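Local atomic coordinates of homoserine O-acetyltransferase (Bacillus anthracis str. 'Ames Ancestor', PDB entry 3I1I), a protein that probably transfers an acetyl group from acetyl-CoA to the side-chain hydroxyl of homoserine. Residues A[31-36]-A[85-90]; A[42-47]-A[143-148]; A[132-137]-A[166-171]; A[147-152]-A[171-176]. All coordinates share one frame; numbering follows the deposited sequence.

Contact 1: A[31-36]-A[85-90]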
loop_
_atom_site.group_PDB
_atom_site.type_symbol
_atom_site.label_atom_id
_atom_site.label_comp_id
_atom_site.label_asym_id
_atom_site.label_seq_id
_atom_site.Cartn_x
_atom_site.Cartn_y
_atom_site.Cartn_z
ATOM N N TYR A 31 23.097 22.507 7.306
ATOM C CA TYR A 31 22.226 23.272 8.193
ATOM C C TYR A 31 22.184 24.711 7.755
ATOM O O TYR A 31 22.918 25.113 6.850
ATOM C CB TYR A 31 22.675 23.195 9.651
ATOM C CG TYR A 31 23.981 23.885 9.978
ATOM C CD1 TYR A 31 23.994 25.141 10.535
ATOM C CD2 TYR A 31 25.208 23.249 9.780
ATOM C CE1 TYR A 31 25.190 25.782 10.843
ATOM C CE2 TYR A 31 26.428 23.883 10.118
ATOM C CZ TYR A 31 26.410 25.146 10.641
ATOM O OH TYR A 31 27.583 25.803 10.974
ATOM N N GLU A 32 21.316 25.482 8.392
ATOM C CA GLU A 32 21.210 26.874 8.071
ATOM C C GLU A 32 20.631 27.563 9.278
ATOM O O GLU A 32 20.008 26.902 10.090
ATOM C CB GLU A 32 20.372 27.071 6.797
ATOM C CG GLU A 32 18.880 26.836 6.955
ATOM C CD GLU A 32 18.186 26.711 5.627
ATOM O OE1 GLU A 32 18.559 25.772 4.892
ATOM O OE2 GLU A 32 17.255 27.533 5.329
ATOM N N THR A 33 20.864 28.868 9.415
ATOM C CA THR A 33 20.475 29.628 10.610
ATOM C C THR A 33 19.838 30.948 10.194
ATOM O O THR A 33 20.064 31.445 9.102
ATOM C CB THR A 33 21.698 29.932 11.554
ATOM O OG1 THR A 33 22.504 30.996 11.000
ATOM C CG2 THR A 33 22.578 28.676 11.785
ATOM N N TYR A 34 19.037 31.511 11.082
ATOM C CA TYR A 34 18.367 32.763 10.857
ATOM C C TYR A 34 18.455 33.577 12.151
ATOM O O TYR A 34 18.491 33.022 13.243
ATOM C CB TYR A 34 16.895 32.570 10.480
ATOM C CG TYR A 34 16.573 31.323 9.686
ATOM C CD1 TYR A 34 16.834 31.244 8.318
ATOM C CD2 TYR A 34 15.961 30.223 10.287
ATOM C CE1 TYR A 34 16.525 30.082 7.577
ATOM C CE2 TYR A 34 15.649 29.074 9.549
ATOM C CZ TYR A 34 15.933 29.007 8.202
ATOM O OH TYR A 34 15.607 27.869 7.474
ATOM N N GLY A 35 18.478 34.905 12.027
ATOM C CA GLY A 35 18.654 35.764 13.205
ATOM C C GLY A 35 20.083 35.776 13.743
ATOM O O GLY A 35 21.014 35.312 13.088
ATOM N N THR A 36 20.226 36.285 14.962
ATOM C CA THR A 36 21.514 36.575 15.551
ATOM C C THR A 36 21.648 35.956 16.932
ATOM O O THR A 36 20.797 36.146 17.810
ATOM C CB THR A 36 21.689 38.116 15.680
ATOM O OG1 THR A 36 21.424 38.712 14.417
ATOM C CG2 THR A 36 23.101 38.526 16.117
ATOM N N GLN A 85 14.605 38.314 17.540
ATOM C CA GLN A 85 14.837 37.974 18.941
ATOM C C GLN A 85 15.562 36.663 19.140
ATOM O O GLN A 85 16.345 36.526 20.072
ATOM C CB GLN A 85 13.497 37.869 19.585
ATOM C CG GLN A 85 13.541 38.022 21.044
ATOM C CD GLN A 85 12.151 38.043 21.618
ATOM O OE1 GLN A 85 11.212 38.601 21.009
ATOM N NE2 GLN A 85 11.999 37.434 22.803
ATOM N N TYR A 86 15.321 35.695 18.266
ATOM C CA TYR A 86 15.891 34.363 18.432
ATOM C C TYR A 86 16.897 34.023 17.322
ATOM O O TYR A 86 16.806 34.503 16.181
ATOM C CB TYR A 86 14.772 33.316 18.464
ATOM C CG TYR A 86 13.881 33.452 19.668
ATOM C CD1 TYR A 86 14.383 33.227 20.915
ATOM C CD2 TYR A 86 12.537 33.816 19.555
ATOM C CE1 TYR A 86 13.619 33.360 22.032
ATOM C CE2 TYR A 86 11.741 33.954 20.691
ATOM C CZ TYR A 86 12.298 33.717 21.929
ATOM O OH TYR A 86 11.586 33.825 23.106
ATOM N N PHE A 87 17.856 33.178 17.677
ATOM C CA PHE A 87 18.768 32.615 16.706
ATOM C C PHE A 87 18.203 31.236 16.390
ATOM O O PHE A 87 18.171 30.365 17.261
ATOM C CB PHE A 87 20.159 32.519 17.325
ATOM C CG PHE A 87 21.180 31.941 16.417
ATOM C CD1 PHE A 87 21.513 32.591 15.241
ATOM C CD2 PHE A 87 21.802 30.767 16.726
ATOM C CE1 PHE A 87 22.450 32.076 14.391
ATOM C CE2 PHE A 87 22.761 30.231 15.877
ATOM C CZ PHE A 87 23.086 30.892 14.704
ATOM N N VAL A 88 17.763 31.021 15.156
ATOM C CA VAL A 88 17.056 29.794 14.799
ATOM C C VAL A 88 17.927 28.904 13.933
ATOM O O VAL A 88 18.529 29.393 12.985
ATOM C CB VAL A 88 15.749 30.127 14.049
ATOM C CG1 VAL A 88 15.017 28.838 13.585
ATOM C CG2 VAL A 88 14.851 31.020 14.907
ATOM N N ILE A 89 18.017 27.607 14.271
ATOM C CA ILE A 89 18.819 26.649 13.505
ATOM C C ILE A 89 17.937 25.512 12.986
ATOM O O ILE A 89 16.996 25.080 13.644
ATOM C CB ILE A 89 19.914 25.967 14.380
ATOM C CG1 ILE A 89 20.710 27.007 15.165
ATOM C CG2 ILE A 89 20.840 25.042 13.508
ATOM C CD1 ILE A 89 21.649 26.407 16.257
ATOM N N CYS A 90 18.266 25.006 11.808
ATOM C CA CYS A 90 17.604 23.840 11.268
ATOM C C CYS A 90 18.605 23.061 10.464
ATOM O O CYS A 90 19.393 23.648 9.749
ATOM C CB CYS A 90 16.465 24.301 10.373
ATOM S SG CYS A 90 15.411 22.928 9.827
#

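Contact 2: A[42-47]-A[143-148]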
loop_
_atom_site.group_PDB
_atom_site.type_symbol
_atom_site.label_atom_id
_atom_site.label_comp_id
_atom_site.label_asym_id
_atom_site.label_seq_id
_atom_site.Cartn_x
_atom_site.Cartn_y
_atom_site.Cartn_z
ATOM N N SER A 42 21.698 32.515 24.745
ATOM C CA SER A 42 20.502 32.068 25.440
ATOM C C SER A 42 19.256 32.171 24.573
ATOM O O SER A 42 18.162 31.914 25.057
ATOM C CB SER A 42 20.284 32.934 26.687
ATOM O OG SER A 42 20.262 34.292 26.306
ATOM N N ASN A 43 19.400 32.544 23.313
ATOM C CA ASN A 43 18.232 32.751 22.443
ATOM C C ASN A 43 18.149 31.774 21.250
ATOM O O ASN A 43 17.661 32.119 20.177
ATOM C CB ASN A 43 18.216 34.205 21.963
ATOM C CG ASN A 43 19.382 34.531 21.059
ATOM O OD1 ASN A 43 20.433 33.876 21.129
ATOM N ND2 ASN A 43 19.188 35.502 20.162
ATOM N N VAL A 44 18.620 30.552 21.450
ATOM C CA VAL A 44 18.656 29.566 20.365
ATOM C C VAL A 44 17.419 28.656 20.327
ATOM O O VAL A 44 17.041 28.052 21.339
ATOM C CB VAL A 44 19.913 28.661 20.454
ATOM C CG1 VAL A 44 19.986 27.704 19.239
ATOM C CG2 VAL A 44 21.190 29.529 20.582
ATOM N N ILE A 45 16.813 28.562 19.145
ATOM C CA ILE A 45 15.705 27.647 18.879
ATOM C C ILE A 45 16.128 26.699 17.775
ATOM O O ILE A 45 16.513 27.140 16.699
ATOM C CB ILE A 45 14.446 28.411 18.432
ATOM C CG1 ILE A 45 14.013 29.390 19.538
ATOM C CG2 ILE A 45 13.350 27.438 18.104
ATOM C CD1 ILE A 45 12.689 30.206 19.286
ATOM N N LEU A 46 16.084 25.407 18.041
ATOM C CA LEU A 46 16.398 24.407 17.034
ATOM C C LEU A 46 15.094 23.893 16.453
ATOM O O LEU A 46 14.216 23.525 17.210
ATOM C CB LEU A 46 17.196 23.253 17.666
ATOM C CG LEU A 46 17.530 22.070 16.749
ATOM C CD1 LEU A 46 18.357 22.498 15.519
ATOM C CD2 LEU A 46 18.197 20.953 17.546
ATOM N N ILE A 47 14.966 23.937 15.124
ATOM C CA ILE A 47 13.816 23.443 14.357
ATOM C C ILE A 47 14.247 22.149 13.669
ATOM O O ILE A 47 15.320 22.072 13.071
ATOM C CB ILE A 47 13.433 24.415 13.200
ATOM C CG1 ILE A 47 13.134 25.828 13.706
ATOM C CG2 ILE A 47 12.206 23.915 12.414
ATOM C CD1 ILE A 47 12.005 25.941 14.645
HETATM N N MSE A 143 29.202 24.712 18.310
HETATM C CA MSE A 143 28.948 26.127 18.063
HETATM C C MSE A 143 29.030 26.929 19.362
HETATM O O MSE A 143 28.883 28.133 19.345
HETATM C CB MSE A 143 27.576 26.325 17.420
HETATM C CG MSE A 143 27.518 25.912 15.981
HETATM SE SE MSE A 143 25.686 26.097 15.275
HETATM C CE MSE A 143 25.553 28.044 15.265
ATOM N N GLY A 144 29.259 26.262 20.483
ATOM C CA GLY A 144 29.462 26.931 21.761
ATOM C C GLY A 144 28.174 27.255 22.483
ATOM O O GLY A 144 28.140 28.205 23.261
ATOM N N ILE A 145 27.118 26.462 22.242
ATOM C CA ILE A 145 25.787 26.703 22.800
ATOM C C ILE A 145 25.536 25.644 23.865
ATOM O O ILE A 145 25.696 24.438 23.610
ATOM C CB ILE A 145 24.695 26.632 21.696
ATOM C CG1 ILE A 145 24.958 27.726 20.632
ATOM C CG2 ILE A 145 23.304 26.753 22.320
ATOM C CD1 ILE A 145 24.252 27.571 19.241
ATOM N N ALA A 146 25.135 26.064 25.053
ATOM C CA ALA A 146 24.991 25.107 26.153
ATOM C C ALA A 146 23.530 24.674 26.298
ATOM O O ALA A 146 23.232 23.594 26.767
ATOM C CB ALA A 146 25.525 25.705 27.522
ATOM N N ARG A 147 22.629 25.542 25.892
ATOM C CA ARG A 147 21.230 25.378 26.182
ATOM C C ARG A 147 20.391 25.862 25.019
ATOM O O ARG A 147 20.775 26.837 24.348
ATOM C CB ARG A 147 20.914 26.248 27.360
ATOM C CG ARG A 147 20.901 25.540 28.649
ATOM C CD ARG A 147 20.551 26.527 29.743
ATOM N NE ARG A 147 19.454 26.033 30.544
ATOM C CZ ARG A 147 18.887 26.706 31.542
ATOM N NH1 ARG A 147 19.331 27.924 31.873
ATOM N NH2 ARG A 147 17.879 26.145 32.229
ATOM N N LEU A 148 19.266 25.198 24.777
ATOM C CA LEU A 148 18.325 25.635 23.771
ATOM C C LEU A 148 17.155 26.325 24.457
ATOM O O LEU A 148 16.618 25.820 25.415
ATOM C CB LEU A 148 17.845 24.442 22.955
ATOM C CG LEU A 148 18.924 23.679 22.180
ATOM C CD1 LEU A 148 18.357 22.474 21.435
ATOM C CD2 LEU A 148 19.697 24.611 21.237
#

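Contact 3: A[132-137]-A[166-171]. With GOL (glycerol), chain E.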
loop_
_atom_site.group_PDB
_atom_site.type_symbol
_atom_site.label_atom_id
_atom_site.label_comp_id
_atom_site.label_asym_id
_atom_site.label_seq_id
_atom_site.Cartn_x
_atom_site.Cartn_y
_atom_site.Cartn_z
ATOM N N VAL A 132 19.698 11.340 14.901
ATOM C CA VAL A 132 19.663 12.691 14.389
ATOM C C VAL A 132 19.856 13.743 15.525
ATOM O O VAL A 132 20.609 14.714 15.366
ATOM C CB VAL A 132 18.395 12.963 13.538
ATOM C CG1 VAL A 132 18.267 14.451 13.213
ATOM C CG2 VAL A 132 18.399 12.072 12.232
ATOM N N ALA A 133 19.202 13.518 16.655
ATOM C CA ALA A 133 19.325 14.367 17.817
ATOM C C ALA A 133 20.797 14.346 18.334
ATOM O O ALA A 133 21.340 15.386 18.697
ATOM C CB ALA A 133 18.330 13.903 18.907
ATOM N N ARG A 134 21.450 13.187 18.337
ATOM C CA ARG A 134 22.844 13.132 18.799
ATOM C C ARG A 134 23.777 13.923 17.871
ATOM O O ARG A 134 24.655 14.637 18.345
ATOM C CB ARG A 134 23.347 11.703 18.948
ATOM C CG ARG A 134 22.473 10.824 19.884
ATOM C CD ARG A 134 23.321 10.264 20.976
ATOM N NE ARG A 134 22.649 9.305 21.870
ATOM C CZ ARG A 134 22.166 9.591 23.087
ATOM N NH1 ARG A 134 22.212 10.837 23.601
ATOM N NH2 ARG A 134 21.616 8.613 23.792
HETATM N N MSE A 135 23.553 13.837 16.561
HETATM C CA MSE A 135 24.342 14.608 15.645
HETATM C C MSE A 135 24.101 16.100 15.817
HETATM O O MSE A 135 25.050 16.845 15.934
HETATM C CB MSE A 135 24.078 14.193 14.224
HETATM C CG MSE A 135 24.754 12.886 13.895
HETATM SE SE MSE A 135 24.075 12.224 12.200
HETATM C CE MSE A 135 24.499 13.798 11.088
ATOM N N GLN A 136 22.843 16.527 15.860
ATOM C CA GLN A 136 22.517 17.922 16.072
ATOM C C GLN A 136 23.182 18.502 17.341
ATOM O O GLN A 136 23.675 19.627 17.348
ATOM C CB GLN A 136 21.016 18.068 16.213
ATOM C CG GLN A 136 20.230 17.922 14.909
ATOM C CD GLN A 136 18.736 17.982 15.179
ATOM O OE1 GLN A 136 18.260 17.522 16.226
ATOM N NE2 GLN A 136 18.001 18.594 14.271
ATOM N N CYS A 137 23.173 17.715 18.409
ATOM C CA CYS A 137 23.758 18.120 19.643
ATOM C C CYS A 137 25.271 18.376 19.526
ATOM O O CYS A 137 25.782 19.319 20.141
ATOM C CB CYS A 137 23.496 17.061 20.698
ATOM S SG CYS A 137 23.983 17.603 22.307
ATOM N N VAL A 166 13.895 14.133 25.953
ATOM C CA VAL A 166 14.171 12.945 26.761
ATOM C C VAL A 166 15.681 12.823 27.069
ATOM O O VAL A 166 16.066 12.682 28.211
ATOM C CB VAL A 166 13.648 11.656 26.063
ATOM C CG1 VAL A 166 14.176 10.408 26.741
ATOM C CG2 VAL A 166 12.125 11.673 26.044
ATOM N N HIS A 167 16.528 12.922 26.052
ATOM C CA HIS A 167 17.922 12.568 26.230
ATOM C C HIS A 167 18.877 13.688 26.542
ATOM O O HIS A 167 19.980 13.404 26.942
ATOM C CB HIS A 167 18.397 11.759 25.046
ATOM C CG HIS A 167 17.761 10.415 24.975
ATOM N ND1 HIS A 167 18.318 9.293 25.561
ATOM C CD2 HIS A 167 16.572 10.019 24.453
ATOM C CE1 HIS A 167 17.521 8.253 25.357
ATOM N NE2 HIS A 167 16.449 8.666 24.699
ATOM N N TYR A 168 18.472 14.952 26.406
ATOM C CA TYR A 168 19.334 16.048 26.774
ATOM C C TYR A 168 18.590 16.987 27.668
ATOM O O TYR A 168 18.434 18.175 27.376
ATOM C CB TYR A 168 19.855 16.761 25.528
ATOM C CG TYR A 168 20.754 15.894 24.710
ATOM C CD1 TYR A 168 22.028 15.566 25.160
ATOM C CD2 TYR A 168 20.325 15.365 23.525
ATOM C CE1 TYR A 168 22.867 14.728 24.417
ATOM C CE2 TYR A 168 21.161 14.524 22.741
ATOM C CZ TYR A 168 22.415 14.216 23.188
ATOM O OH TYR A 168 23.209 13.426 22.409
ATOM N N PRO A 169 18.138 16.461 28.798
ATOM C CA PRO A 169 17.294 17.258 29.640
ATOM C C PRO A 169 17.977 18.471 30.289
ATOM O O PRO A 169 17.273 19.387 30.662
ATOM C CB PRO A 169 16.875 16.269 30.728
ATOM C CG PRO A 169 17.999 15.346 30.797
ATOM C CD PRO A 169 18.439 15.148 29.409
ATOM N N HIS A 170 19.292 18.516 30.448
ATOM C CA HIS A 170 19.861 19.734 31.016
ATOM C C HIS A 170 19.977 20.843 29.962
ATOM O O HIS A 170 20.354 21.952 30.300
ATOM C CB HIS A 170 21.236 19.489 31.665
ATOM C CG HIS A 170 21.273 18.303 32.578
ATOM N ND1 HIS A 170 20.215 17.960 33.403
ATOM C CD2 HIS A 170 22.236 17.368 32.786
ATOM C CE1 HIS A 170 20.512 16.849 34.053
ATOM N NE2 HIS A 170 21.741 16.480 33.714
HETATM N N MSE A 171 19.659 20.547 28.702
HETATM C CA MSE A 171 19.891 21.474 27.618
HETATM C C MSE A 171 18.642 22.054 27.026
HETATM O O MSE A 171 18.753 22.992 26.274
HETATM C CB MSE A 171 20.646 20.792 26.479
HETATM C CG MSE A 171 22.101 20.465 26.780
HETATM SE SE MSE A 171 22.989 19.651 25.277
HETATM C CE MSE A 171 23.184 21.271 24.173
HETATM C C1 GOL E . 21.646 7.650 27.191
HETATM O O1 GOL E . 21.304 6.695 28.154
HETATM C C2 GOL E . 21.290 8.949 27.873
HETATM O O2 GOL E . 22.387 9.360 28.653
HETATM C C3 GOL E . 20.865 10.061 26.936
HETATM O O3 GOL E . 21.938 10.932 26.656
HETATM O O HOH W 1 26.139 13.991 20.935
#

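Contact 4: A[147-152]-A[171-176]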
loop_
_atom_site.group_PDB
_atom_site.type_symbol
_atom_site.label_atom_id
_atom_site.label_comp_id
_atom_site.label_asym_id
_atom_site.label_seq_id
_atom_site.Cartn_x
_atom_site.Cartn_y
_atom_site.Cartn_z
ATOM N N ARG A 147 22.629 25.542 25.892
ATOM C CA ARG A 147 21.230 25.378 26.182
ATOM C C ARG A 147 20.391 25.862 25.019
ATOM O O ARG A 147 20.775 26.837 24.348
ATOM C CB ARG A 147 20.914 26.248 27.360
ATOM C CG ARG A 147 20.901 25.540 28.649
ATOM C CD ARG A 147 20.551 26.527 29.743
ATOM N NE ARG A 147 19.454 26.033 30.544
ATOM C CZ ARG A 147 18.887 26.706 31.542
ATOM N NH1 ARG A 147 19.331 27.924 31.873
ATOM N NH2 ARG A 147 17.879 26.145 32.229
ATOM N N LEU A 148 19.266 25.198 24.777
ATOM C CA LEU A 148 18.325 25.635 23.771
ATOM C C LEU A 148 17.155 26.325 24.457
ATOM O O LEU A 148 16.618 25.820 25.415
ATOM C CB LEU A 148 17.845 24.442 22.955
ATOM C CG LEU A 148 18.924 23.679 22.180
ATOM C CD1 LEU A 148 18.357 22.474 21.435
ATOM C CD2 LEU A 148 19.697 24.611 21.237
ATOM N N HIS A 149 16.756 27.477 23.963
ATOM C CA HIS A 149 15.546 28.152 24.454
ATOM C C HIS A 149 14.339 27.280 24.108
ATOM O O HIS A 149 13.394 27.198 24.876
ATOM C CB HIS A 149 15.405 29.534 23.785
ATOM C CG HIS A 149 14.287 30.372 24.326
ATOM N ND1 HIS A 149 14.391 31.093 25.502
ATOM C CD2 HIS A 149 13.048 30.620 23.843
ATOM C CE1 HIS A 149 13.252 31.723 25.731
ATOM N NE2 HIS A 149 12.420 31.455 24.739
ATOM N N ALA A 150 14.394 26.622 22.948
ATOM C CA ALA A 150 13.346 25.663 22.508
ATOM C C ALA A 150 13.883 24.751 21.433
ATOM O O ALA A 150 14.792 25.138 20.674
ATOM C CB ALA A 150 12.052 26.384 21.961
ATOM N N VAL A 151 13.318 23.547 21.395
ATOM C CA VAL A 151 13.481 22.642 20.292
ATOM C C VAL A 151 12.063 22.259 19.807
ATOM O O VAL A 151 11.153 22.060 20.576
ATOM C CB VAL A 151 14.283 21.388 20.679
ATOM C CG1 VAL A 151 13.503 20.526 21.689
ATOM C CG2 VAL A 151 14.635 20.582 19.429
HETATM N N MSE A 152 11.889 22.166 18.511
HETATM C CA MSE A 152 10.561 21.998 17.948
HETATM C C MSE A 152 10.586 21.506 16.526
HETATM O O MSE A 152 11.590 21.594 15.851
HETATM C CB MSE A 152 9.798 23.300 18.015
HETATM C CG MSE A 152 10.481 24.427 17.338
HETATM SE SE MSE A 152 9.553 26.141 17.805
HETATM C CE MSE A 152 7.620 25.720 17.165
HETATM N N MSE A 171 19.659 20.547 28.702
HETATM C CA MSE A 171 19.891 21.474 27.618
HETATM C C MSE A 171 18.642 22.054 27.026
HETATM O O MSE A 171 18.753 22.992 26.274
HETATM C CB MSE A 171 20.646 20.792 26.479
HETATM C CG MSE A 171 22.101 20.465 26.780
HETATM SE SE MSE A 171 22.989 19.651 25.277
HETATM C CE MSE A 171 23.184 21.271 24.173
ATOM N N VAL A 172 17.462 21.529 27.333
ATOM C CA VAL A 172 16.246 21.944 26.645
ATOM C C VAL A 172 15.280 22.673 27.580
ATOM O O VAL A 172 14.721 22.098 28.499
ATOM C CB VAL A 172 15.540 20.721 26.016
ATOM C CG1 VAL A 172 14.244 21.135 25.304
ATOM C CG2 VAL A 172 16.482 19.958 25.063
ATOM N N GLU A 173 15.038 23.940 27.326
ATOM C CA GLU A 173 14.120 24.701 28.164
ATOM C C GLU A 173 12.665 24.427 27.841
ATOM O O GLU A 173 11.804 24.408 28.747
ATOM C CB GLU A 173 14.396 26.188 28.038
ATOM C CG GLU A 173 15.786 26.526 28.539
ATOM C CD GLU A 173 16.097 28.004 28.530
ATOM O OE1 GLU A 173 15.193 28.852 28.345
ATOM O OE2 GLU A 173 17.276 28.317 28.729
ATOM N N ARG A 174 12.412 24.227 26.549
ATOM C CA ARG A 174 11.075 24.134 26.016
ATOM C C ARG A 174 11.070 23.196 24.856
ATOM O O ARG A 174 11.952 23.244 24.017
ATOM C CB ARG A 174 10.618 25.481 25.524
ATOM C CG ARG A 174 10.540 26.530 26.588
ATOM C CD ARG A 174 10.163 27.904 26.010
ATOM N NE ARG A 174 10.343 28.944 27.002
ATOM C CZ ARG A 174 11.529 29.389 27.428
ATOM N NH1 ARG A 174 12.678 28.921 26.934
ATOM N NH2 ARG A 174 11.570 30.322 28.371
HETATM N N MSE A 175 10.051 22.355 24.775
HETATM C CA MSE A 175 9.890 21.496 23.599
HETATM C C MSE A 175 8.487 21.670 23.021
HETATM O O MSE A 175 7.521 21.649 23.754
HETATM C CB MSE A 175 10.150 20.057 23.969
HETATM C CG MSE A 175 10.202 19.133 22.768
HETATM SE SE MSE A 175 8.457 18.327 22.426
HETATM C CE MSE A 175 8.491 17.089 23.924
ATOM N N ILE A 176 8.374 21.880 21.717
ATOM C CA ILE A 176 7.061 22.019 21.086
ATOM C C ILE A 176 6.996 20.945 20.018
ATOM O O ILE A 176 7.799 20.928 19.092
ATOM C CB ILE A 176 6.854 23.385 20.409
ATOM C CG1 ILE A 176 7.061 24.539 21.405
ATOM C CG2 ILE A 176 5.454 23.452 19.780
ATOM C CD1 ILE A 176 6.757 25.945 20.837
HETATM O O HOH W 2 16.805 31.094 27.122
#

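Contact 1: A[31-36]-A[85-90]
The carbonyl oxygen of Y34 is gripped twice by the facing strand: V88 N donates to Y34 O over 2.9 Å, and the CA-H of F87 leans on the same oxygen. The return bond runs from Y34 N to V88 O. Two residues along, E32 and C90 repeat the pattern, each backbone N reaching the other's O, so E32-C90 and Y34-V88 are antiparallel hydrogen-bonded pairs with the non-hydrogen-bonded pair T33-I89 between them. V88 O also takes the CA-H of T33, at 3.1 Å between T33 CA and V88 O.

On the face that carries Y34 and V88, CG1 of V88 meets the edge of the tyrosine ring, 3.7 Å from Y34 CD2. From there the ring runs back along its own strand, and Y34 OH donates to E32 OE2 at 2.7 Å, arriving from above the carboxylate plane. The carboxylate is also held by Y61, S55 and H56, while Y34 OH has a second partner in the backbone N of A58. On the T33 face, F87 has CG anti to its backbone N (chi1 179°), which lays the ring along the end of the other strand: F87 CE1 comes 3.6 Å from T33 OG1, and the ring edge faces G35 O. Y31 OH leaves the contact to bond E301 of the second subunit.

The buried E32 carboxylate thus collects several polar partners, an arrangement that would probably stabilise negative charge on the face shared with Y34 and V88.

Contact 2: A[42-47]-A[143-148]
V44 and L46 meet I145 and L148 through branched aliphatic side chains rather than flat groups, and these side chains carry the contact. V44 divides its two methyls between two partners. Its CG1, anti to the backbone N (chi1 -176°), goes to L148, with V44 CG1 3.7 Å from L148 CD2. Its CG2 turns to I145 and meets it tip to tip, with V44 CG2 3.9 Å from I145 CD1 and about as far from the CG2 branch of that isoleucine.

L148 is forked in the same way. While CD2 lies against V44, CD1 reaches the next inward-facing residue of the strand, with L148 CD1 4.0 Å from L46 CB, so the leucine straddles V44 and L46 obliquely. The backbones also come close, V44 O lying 3.6 Å from L148 C. The surface buried is modest, 256 Å², and wholly apolar in its side-chain part.

I145 follows the Schellman motif that ends helix 129-142 at G144, where phi turns positive (85°), after which I145 and L148 meet the strand. I140 of that helix touches both I145 and L148, I89 of strand 87-91 backs V44, and L46 rests on V151 and Q136. I145 and L148 thus lie between I140 of helix 129-142 and strand 44-48, just before the chain enters the sheet as strand 150-154.

Contact 3: A[132-137]-A[166-171]
Two helices on one face of the central alpha/beta hydrolase sheet meet here: helix 129-142 lies against the end of helix 156-167 and the turn after it, through a cysteine sulfur-aromatic contact and an arginine-tyrosine hydrogen bond. C137 SG sits over one face of the Y168 ring, 3.9 Å from the ring centroid and only 17° off its normal. Having SG anti to the backbone N (chi1 -172°) carries the sulfur out from the helix and over the ring. C137 CB lies over the same ring in a CH-pi contact.

The hydroxyl of Y168 is held by R134, whose chain bends at chi2 to bring the guanidinium back across the tyrosine. R134 NH1 donates to Y168 OH at 3.0 Å with the oxygen in the guanidinium plane, and the ring stands almost perpendicular to that plane (88°). The charge of R134 has its main partner outside the contact, a salt bridge from NE to E20. W164, on helix 156-167, packs against both Y168 and C137 and joins the ring to the body of its own helix.

A water donates to R134 O and makes a weak hydrogen bond with Y168 OH. A glycerol, probably from the crystallisation liquor, lies beside R134 and H167, but its exact position is uncertain. The sulfur of C137 has one more neighbour: C137 SG touches M171 SE at 3.7 Å, roughly at right angles to its direction to the Y168 ring.

Contact 4: A[147-152]-A[171-176]
H149 O is bonded by a side chain: R174 NH1 donates to it at 2.8 Å, with the oxygen in the guanidinium plane. R174 NH1 also forms a salt bridge with E173 OE1 (2.9 Å), and the guanidinium lies flat on the H149 ring, centres 3.6 Å apart and planes 24° from parallel. R174 NH2 is satisfied by R371 O and H149 NE2 by L369 O. A water links H149 ND1 to E173 OE1. The other carboxylate oxygen, OE2, lies over the face of the R147 guanidinium, a long ion pair in which no N-H points at it.

Backbone groups are matched in turn. L148 N bonds M171 O (2.7 Å), and L148 O accepts from E173 N. Farther on, V151 N bonds R174 O and V151 O takes I176 N, the parallel ladder proper.

V151 CG1 packs on V172 CG1 and M175 CG, while M152 and I176 lie side by side on the other face. The two strands, with helix 156-167 between them in the chain, form a beta-alpha-beta unit: that helix covers V151, V172 and M175, and helix 362-370 covers A150, M152, R174 and I176.

From the N terminus, strand 24-34 opens contact 1 and strand 44-48 opens contact 2 before residues 85-90 close the first, so these two cross, and strand 87-91 ends up between both earlier strands. Helix 129-142 then opens contact 3, and contact 2 closes just after it, on 143-148. Contact 4 begins on that same loop, sharing R147 and L148. Residues 166-171 close contact 3, and contact 4 shuts from M171 onward, so contact 3 crosses both contacts 2 and 4. Contacts 1 and 4 pair neighbouring strands of one sheet, contact 2 packs strand 44-48 on the loop before strand 150-154, and contact 3 joins helix 129-142 to the end of helix 156-167 and the turn that follows.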